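Local coordinates for protein putative transcriptional regulator (PDB 1YYV) that is of unknown function but probably binds DNA as a transcriptional regulator of the HxlR helix-turn-helix family, at residues L29-S34 / L70-Q75; L41-L44 / T48-F51; G16-F19 / S25-V28. All coordinates share one frame; numbering follows the deposited sequence.

Interaction 1. Residues L29-S34 / L70-Q75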
loop_
_atom_site.group_PDB
_atom_site.type_symbol
_atom_site.label_atom_id
_atom_site.label_comp_id
_atom_site.label_asym_id
_atom_site.label_seq_id
_atom_site.Cartn_x
_atom_site.Cartn_y
_atom_site.Cartn_z
ATOM N N LEU A 29 4.443 3.792 -4.538
ATOM C CA LEU A 29 3.759 2.799 -3.702
ATOM C C LEU A 29 3.791 3.167 -2.207
ATOM O O LEU A 29 2.784 3.108 -1.558
ATOM C CB LEU A 29 4.312 1.402 -3.970
ATOM C CG LEU A 29 3.919 0.354 -2.946
ATOM C CD1 LEU A 29 2.525 -0.168 -3.245
ATOM C CD2 LEU A 29 4.966 -0.765 -2.868
ATOM N N LYS A 30 4.957 3.568 -1.705
ATOM C CA LYS A 30 5.104 4.093 -0.363
ATOM C C LYS A 30 4.166 5.310 -0.092
ATOM O O LYS A 30 3.434 5.357 0.923
ATOM C CB LYS A 30 6.576 4.489 -0.108
ATOM C CG LYS A 30 6.791 4.947 1.338
ATOM C CD LYS A 30 8.215 5.456 1.706
ATOM C CE LYS A 30 8.906 4.486 2.702
ATOM N NZ LYS A 30 9.899 5.072 3.745
ATOM N N HIS A 31 4.179 6.297 -0.979
ATOM C CA HIS A 31 3.306 7.460 -0.755
ATOM C C HIS A 31 1.834 7.100 -0.645
ATOM O O HIS A 31 1.137 7.659 0.197
ATOM C CB HIS A 31 3.516 8.550 -1.814
ATOM C CG HIS A 31 4.936 9.036 -1.881
ATOM N ND1 HIS A 31 5.473 9.655 -2.999
ATOM C CD2 HIS A 31 5.933 8.981 -0.963
ATOM C CE1 HIS A 31 6.731 9.978 -2.750
ATOM N NE2 HIS A 31 7.039 9.559 -1.536
ATOM N N VAL A 32 1.357 6.169 -1.473
ATOM C CA VAL A 32 -0.108 5.960 -1.561
ATOM C C VAL A 32 -0.590 4.937 -0.541
ATOM O O VAL A 32 -1.796 4.741 -0.328
ATOM C CB VAL A 32 -0.624 5.684 -3.044
ATOM C CG1 VAL A 32 -0.052 6.703 -4.019
ATOM C CG2 VAL A 32 -0.321 4.239 -3.528
ATOM N N THR A 33 0.355 4.254 0.091
ATOM C CA THR A 33 -0.048 3.245 1.046
ATOM C C THR A 33 0.518 3.444 2.454
ATOM O O THR A 33 0.299 2.583 3.325
ATOM C CB THR A 33 0.258 1.832 0.537
ATOM O OG1 THR A 33 1.643 1.738 0.237
ATOM C CG2 THR A 33 -0.603 1.464 -0.692
ATOM N N SER A 34 1.251 4.552 2.652
ATOM C CA SER A 34 1.626 4.998 3.966
ATOM C C SER A 34 0.338 5.197 4.711
ATOM O O SER A 34 -0.716 5.326 4.123
ATOM C CB SER A 34 2.430 6.309 3.954
ATOM O OG SER A 34 1.587 7.401 3.606
ATOM N N LEU A 70 0.734 15.140 2.123
ATOM C CA LEU A 70 -0.026 15.942 1.170
ATOM C C LEU A 70 0.888 16.420 0.079
ATOM O O LEU A 70 0.512 16.430 -1.096
ATOM C CB LEU A 70 -0.713 17.141 1.865
ATOM C CG LEU A 70 -2.035 16.805 2.571
ATOM C CD1 LEU A 70 -2.398 17.886 3.527
ATOM C CD2 LEU A 70 -3.156 16.569 1.529
ATOM N N GLN A 71 2.086 16.829 0.471
ATOM C CA GLN A 71 3.094 17.243 -0.488
ATOM C C GLN A 71 3.616 16.138 -1.453
ATOM O O GLN A 71 3.762 16.390 -2.649
ATOM C CB GLN A 71 4.284 17.885 0.226
ATOM C CG GLN A 71 5.401 18.219 -0.769
ATOM C CD GLN A 71 6.084 19.494 -0.426
ATOM O OE1 GLN A 71 7.124 19.492 0.256
ATOM N NE2 GLN A 71 5.495 20.626 -0.864
ATOM N N ALA A 72 3.924 14.954 -0.923
ATOM C CA ALA A 72 4.340 13.820 -1.759
ATOM C C ALA A 72 3.232 13.416 -2.745
ATOM O O ALA A 72 3.505 13.114 -3.898
ATOM C CB ALA A 72 4.801 12.620 -0.899
ATOM N N LEU A 73 1.982 13.458 -2.302
ATOM C CA LEU A 73 0.853 13.122 -3.162
ATOM C C LEU A 73 0.575 14.167 -4.223
ATOM O O LEU A 73 0.155 13.816 -5.331
ATOM C CB LEU A 73 -0.410 12.833 -2.335
ATOM C CG LEU A 73 -0.400 11.591 -1.413
ATOM C CD1 LEU A 73 -1.655 11.514 -0.495
ATOM C CD2 LEU A 73 -0.278 10.303 -2.222
ATOM N N GLU A 74 0.812 15.440 -3.906
ATOM C CA GLU A 74 0.623 16.514 -4.888
ATOM C C GLU A 74 1.677 16.478 -5.990
ATOM O O GLU A 74 1.344 16.608 -7.188
ATOM C CB GLU A 74 0.589 17.907 -4.237
ATOM C CG GLU A 74 0.444 19.038 -5.282
ATOM C CD GLU A 74 0.581 20.455 -4.728
ATOM O OE1 GLU A 74 1.058 20.640 -3.565
ATOM O OE2 GLU A 74 0.219 21.393 -5.493
ATOM N N GLN A 75 2.940 16.278 -5.608
ATOM C CA GLN A 75 3.987 16.241 -6.623
ATOM C C GLN A 75 3.967 14.974 -7.462
ATOM O O GLN A 75 4.509 14.988 -8.572
ATOM C CB GLN A 75 5.397 16.645 -6.126
ATOM C CG GLN A 75 5.911 15.933 -4.900
ATOM C CD GLN A 75 6.898 16.791 -4.081
ATOM O OE1 GLN A 75 6.817 18.024 -4.072
ATOM N NE2 GLN A 75 7.804 16.122 -3.352
#
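His31 and Ala72 meet where helix 25-33 packs against helix 66-76, two of the helices of the winged helix-turn-helix domain. The short helical segments run closer to antiparallel than to parallel, at 125° between their directions, and their axes come within 9.7 Å of each other at the nearest point. Between them an imidazole lies over a methyl group. The Ala72 methyl sits above the middle of the His31 ring, with CB 3.6 Å from the ring centroid and only 4° off its normal, a CH-pi contact in which all five ring atoms lie at nearly equal distance from the methyl. His31 points toward helix 66-76, and with CG anti to its own carbonyl carbon (chi1 -58°) the ring lies over Ala72. A hydrogen bond between ND1 and the carboxylate of Asp76, one residue past the segment, ties the ring there and restrains its rotation. Arg124 of the second subunit packs on the same histidine. Beside this pair, the buried Leu73 reaches back between the helices, and Phe78, Ile40 and Leu79 also pack on it. A single branch does the touching: its CD2 lies 3.9 Å from the backbone O of His31 and 4.0 Å from CG1 of Val32.

Interaction 2. Residues L41-L44 / T48-F51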
loop_
_atom_site.group_PDB
_atom_site.type_symbol
_atom_site.label_atom_id
_atom_site.label_comp_id
_atom_site.label_asym_id
_atom_site.label_seq_id
_atom_site.Cartn_x
_atom_site.Cartn_y
_atom_site.Cartn_z
ATOM N N LEU A 41 -6.230 9.694 0.665
ATOM C CA LEU A 41 -6.825 9.251 -0.590
ATOM C C LEU A 41 -8.244 8.719 -0.458
ATOM O O LEU A 41 -9.041 8.832 -1.399
ATOM C CB LEU A 41 -5.931 8.207 -1.275
ATOM C CG LEU A 41 -4.648 8.755 -1.885
ATOM C CD1 LEU A 41 -3.813 7.619 -2.399
ATOM C CD2 LEU A 41 -4.877 9.818 -3.023
ATOM N N VAL A 42 -8.571 8.132 0.690
ATOM C CA VAL A 42 -9.925 7.613 0.907
ATOM C C VAL A 42 -10.841 8.781 1.237
ATOM O O VAL A 42 -11.926 8.890 0.648
ATOM C CB VAL A 42 -9.989 6.535 2.027
ATOM C CG1 VAL A 42 -11.447 6.323 2.501
ATOM C CG2 VAL A 42 -9.360 5.213 1.573
ATOM N N ALA A 43 -10.382 9.687 2.110
ATOM C CA ALA A 43 -11.169 10.870 2.478
ATOM C C ALA A 43 -11.558 11.801 1.296
ATOM O O ALA A 43 -12.681 12.242 1.204
ATOM C CB ALA A 43 -10.465 11.669 3.595
ATOM N N LEU A 44 -10.625 12.101 0.398
ATOM C CA LEU A 44 -10.933 12.994 -0.719
ATOM C C LEU A 44 -11.930 12.451 -1.767
ATOM O O LEU A 44 -12.383 13.200 -2.663
ATOM C CB LEU A 44 -9.642 13.443 -1.384
ATOM C CG LEU A 44 -8.742 14.229 -0.444
ATOM C CD1 LEU A 44 -7.425 14.538 -1.140
ATOM C CD2 LEU A 44 -9.438 15.518 0.076
ATOM N N THR A 48 -13.623 17.863 -1.975
ATOM C CA THR A 48 -12.643 18.798 -1.418
ATOM C C THR A 48 -12.652 18.832 0.120
ATOM O O THR A 48 -13.719 18.812 0.726
ATOM C CB THR A 48 -12.858 20.192 -1.996
ATOM O OG1 THR A 48 -12.824 20.096 -3.417
ATOM C CG2 THR A 48 -11.760 21.141 -1.565
ATOM N N HIS A 49 -11.455 18.815 0.721
ATOM C CA HIS A 49 -11.227 18.998 2.152
ATOM C C HIS A 49 -10.171 20.048 2.286
ATOM O O HIS A 49 -9.253 20.105 1.452
ATOM C CB HIS A 49 -10.641 17.737 2.763
ATOM C CG HIS A 49 -11.619 16.617 2.895
ATOM N ND1 HIS A 49 -12.244 16.040 1.807
ATOM C CD2 HIS A 49 -12.071 15.956 3.984
ATOM C CE1 HIS A 49 -13.060 15.089 2.228
ATOM N NE2 HIS A 49 -12.984 15.029 3.545
ATOM N N ARG A 50 -10.297 20.876 3.333
ATOM C CA ARG A 50 -9.256 21.800 3.770
ATOM C C ARG A 50 -8.287 20.996 4.598
ATOM O O ARG A 50 -8.623 19.897 5.083
ATOM C CB ARG A 50 -9.860 22.965 4.566
ATOM C CG ARG A 50 -11.074 23.573 3.862
ATOM C CD ARG A 50 -11.441 24.956 4.322
ATOM N NE ARG A 50 -12.436 24.914 5.385
ATOM C CZ ARG A 50 -13.370 25.834 5.603
ATOM N NH1 ARG A 50 -13.488 26.900 4.823
ATOM N NH2 ARG A 50 -14.196 25.669 6.619
ATOM N N PHE A 51 -7.067 21.519 4.756
ATOM C CA PHE A 51 -6.082 20.896 5.634
ATOM C C PHE A 51 -6.671 20.512 6.982
ATOM O O PHE A 51 -6.376 19.435 7.482
ATOM C CB PHE A 51 -4.872 21.812 5.825
ATOM C CG PHE A 51 -3.702 21.150 6.521
ATOM C CD1 PHE A 51 -2.660 20.600 5.777
ATOM C CD2 PHE A 51 -3.636 21.082 7.918
ATOM C CE1 PHE A 51 -1.561 20.006 6.400
ATOM C CE2 PHE A 51 -2.542 20.484 8.553
ATOM C CZ PHE A 51 -1.501 19.940 7.788
#
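His49 is directed at the end of helix 35-43, where its imidazole lodges against Ala43 and Leu44. This is the tight part of the contact, and all three residues are buried. Two approaches define it. Leu44 brings one branch to the ring, CD2 lying 3.3 Å from His49 ND1 and 3.7 Å from His49 CB, so the methyl meets the near side of the imidazole and its root together. On the far part of the ring, His49 CE1 comes within 3.0 Å of the backbone O of Ala43. Leu44 CD2 and Ala43 O both lie oblique to the ring, and no hydrogen bond spans the two segments; between them the ring is held by packing alone. The CG of His49 lies anti to the carbonyl carbon (chi1 -73°), and from there the imidazole extends to the helix end.

Both ring nitrogens nevertheless have polar partners nearby. ND1 is hydrogen-bonded to the carbonyl of Gly47 in the connecting turn, which restrains the ring's rotation, and in this methylated protein NE2 is bonded to NZ of the dimethylated Lys57 as well. Leu54 of helix 51-55 packs on Ala43, Leu44 and His49 alike and so joins all three to the core.

The other side of the strand is looser. The side chains of Thr48 and Arg50 start off away from the helix, and both residues are exposed. Arg50 is modelled in two conformers. The backbone of His49 bonds to Tyr93 of strand 90-95.

A short first strand following a helix, paired antiparallel with the last strand of a three-stranded sheet in the order 1-3-2, is the topology of the winged helix-turn-helix fold.

Interaction 3. Residues G16-F19 / S25-V28; sequences GNLF and SREV
Arg26 reaches across from the start of helix 25-33 to take hold of the backbone carbonyl of Leu18. Its NE and NH2 both donate to the one oxygen: NE lies 2.7 Å from Leu18 O, with an N-H...O angle of 153°, and NH2 lies 2.9 Å from Leu18 O in a more bent bond of 137°. The oxygen lies in the guanidinium plane, 2° out of it, and is gripped side-on; the arginine chain, extended from CG to NE, brings the group to the loop. NH2 also bonds Gly59 O of the second subunit, linking the loop to the partner chain, and NH1 is hydrogen-bonded too. The Leu18 amide is satisfied across the same interface by Glu114 of the second subunit, to which the backbones of Gly16 and Phe19 also bond.

Within the loop, Asn17 OD1 accepts from the backbone N of Phe19 at 3.1 Å, the donor standing well above the carbonyl plane of the amide.

Ser25 fares differently. Its OG, buried here, finds no polar partner in the model and faces hydrocarbon instead, 3.4 Å from Leu18 CD2. That same leucine branch passes 3.9 Å from Arg26 CG, so Leu18 packs along both helix residues.

The Asx turn at Asn17 lies in an N-terminal arm that packs on the first helix within the dimer interface, consistent with a dimeric HxlR-type regulator.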
loop_
_atom_site.group_PDB
_atom_site.type_symbol
_atom_site.label_atom_id
_atom_site.label_comp_id
_atom_site.label_asym_id
_atom_site.label_seq_id
_atom_site.Cartn_x
_atom_site.Cartn_y
_atom_site.Cartn_z
ATOM N N GLY A 16 6.773 0.919 -14.705
ATOM C CA GLY A 16 7.562 0.516 -13.576
ATOM C C GLY A 16 7.717 -0.978 -13.409
ATOM O O GLY A 16 6.934 -1.818 -13.947
ATOM N N ASN A 17 8.732 -1.305 -12.620
ATOM C CA ASN A 17 8.900 -2.641 -12.137
ATOM C C ASN A 17 9.195 -2.638 -10.610
ATOM O O ASN A 17 10.318 -2.399 -10.194
ATOM C CB ASN A 17 9.982 -3.318 -12.956
ATOM C CG ASN A 17 10.248 -4.741 -12.511
ATOM O OD1 ASN A 17 9.519 -5.311 -11.711
ATOM N ND2 ASN A 17 11.301 -5.303 -13.013
ATOM N N LEU A 18 8.171 -2.893 -9.788
ATOM C CA LEU A 18 8.332 -2.937 -8.336
ATOM C C LEU A 18 9.388 -3.930 -7.819
ATOM O O LEU A 18 9.920 -3.735 -6.720
ATOM C CB LEU A 18 6.985 -3.188 -7.671
ATOM C CG LEU A 18 6.091 -1.962 -7.780
ATOM C CD1 LEU A 18 4.586 -2.379 -7.650
ATOM C CD2 LEU A 18 6.465 -0.901 -6.744
ATOM N N PHE A 19 9.679 -4.975 -8.594
ATOM C CA PHE A 19 10.698 -5.963 -8.252
ATOM C C PHE A 19 12.128 -5.409 -8.472
ATOM O O PHE A 19 13.093 -5.990 -7.973
ATOM C CB PHE A 19 10.482 -7.289 -9.047
ATOM C CG PHE A 19 9.232 -8.089 -8.614
ATOM C CD1 PHE A 19 9.318 -9.064 -7.592
ATOM C CD2 PHE A 19 7.986 -7.854 -9.209
ATOM C CE1 PHE A 19 8.185 -9.782 -7.161
ATOM C CE2 PHE A 19 6.834 -8.570 -8.799
ATOM C CZ PHE A 19 6.939 -9.548 -7.757
ATOM N N SER A 25 8.614 3.451 -8.894
ATOM C CA SER A 25 7.272 2.966 -8.546
ATOM C C SER A 25 7.194 2.576 -7.069
ATOM O O SER A 25 6.110 2.610 -6.460
ATOM C CB SER A 25 6.864 1.773 -9.438
ATOM O OG SER A 25 7.850 0.749 -9.379
ATOM N N ARG A 26 8.342 2.175 -6.507
ATOM C CA ARG A 26 8.449 1.843 -5.070
ATOM C C ARG A 26 8.155 3.062 -4.171
ATOM O O ARG A 26 7.528 2.943 -3.138
ATOM C CB ARG A 26 9.816 1.295 -4.778
ATOM C CG ARG A 26 9.978 -0.129 -5.232
ATOM C CD ARG A 26 11.381 -0.645 -4.930
ATOM N NE ARG A 26 11.467 -2.059 -5.299
ATOM C CZ ARG A 26 12.437 -2.878 -4.914
ATOM N NH1 ARG A 26 13.418 -2.431 -4.141
ATOM N NH2 ARG A 26 12.434 -4.141 -5.314
ATOM N N GLU A 27 8.565 4.228 -4.622
ATOM C CA GLU A 27 8.282 5.466 -3.934
ATOM C C GLU A 27 6.817 5.875 -4.027
ATOM O O GLU A 27 6.201 6.210 -3.029
ATOM C CB GLU A 27 9.165 6.573 -4.519
ATOM C CG GLU A 27 10.542 6.512 -4.000
ATOM C CD GLU A 27 10.558 6.716 -2.489
ATOM O OE1 GLU A 27 11.265 5.941 -1.787
ATOM O OE2 GLU A 27 9.850 7.647 -2.000
ATOM N N VAL A 28 6.268 5.852 -5.232
ATOM C CA VAL A 28 4.823 6.024 -5.424
ATOM C C VAL A 28 4.036 5.044 -4.570
ATOM O O VAL A 28 3.091 5.420 -3.925
ATOM C CB VAL A 28 4.432 5.861 -6.896
ATOM C CG1 VAL A 28 2.886 6.019 -7.092
ATOM C CG2 VAL A 28 5.309 6.799 -7.787
#

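In the fold
Interactions 1 and 3 share helix 25-33 and follow one another along it, their centres about 13 Å apart; they meet where Leu29 CD2 packs 4.2 Å from Leu18 CD2. Interaction 2 lies about 13 Å from interaction 1 between centres and joins it through the domain core: Leu70 CD1 is 3.5 Å from Phe51 CD1, and Val32 CB is 3.8 Å from Leu41 CD1. Interactions 2 and 3 sit on opposite sides of the chain's centre, with centres about 25 Å apart, and do not touch. The second subunit reaches all three: its Ile113 packs on Leu29, Val32 and Ser25, and its Phe19 on Val42 and Ala43.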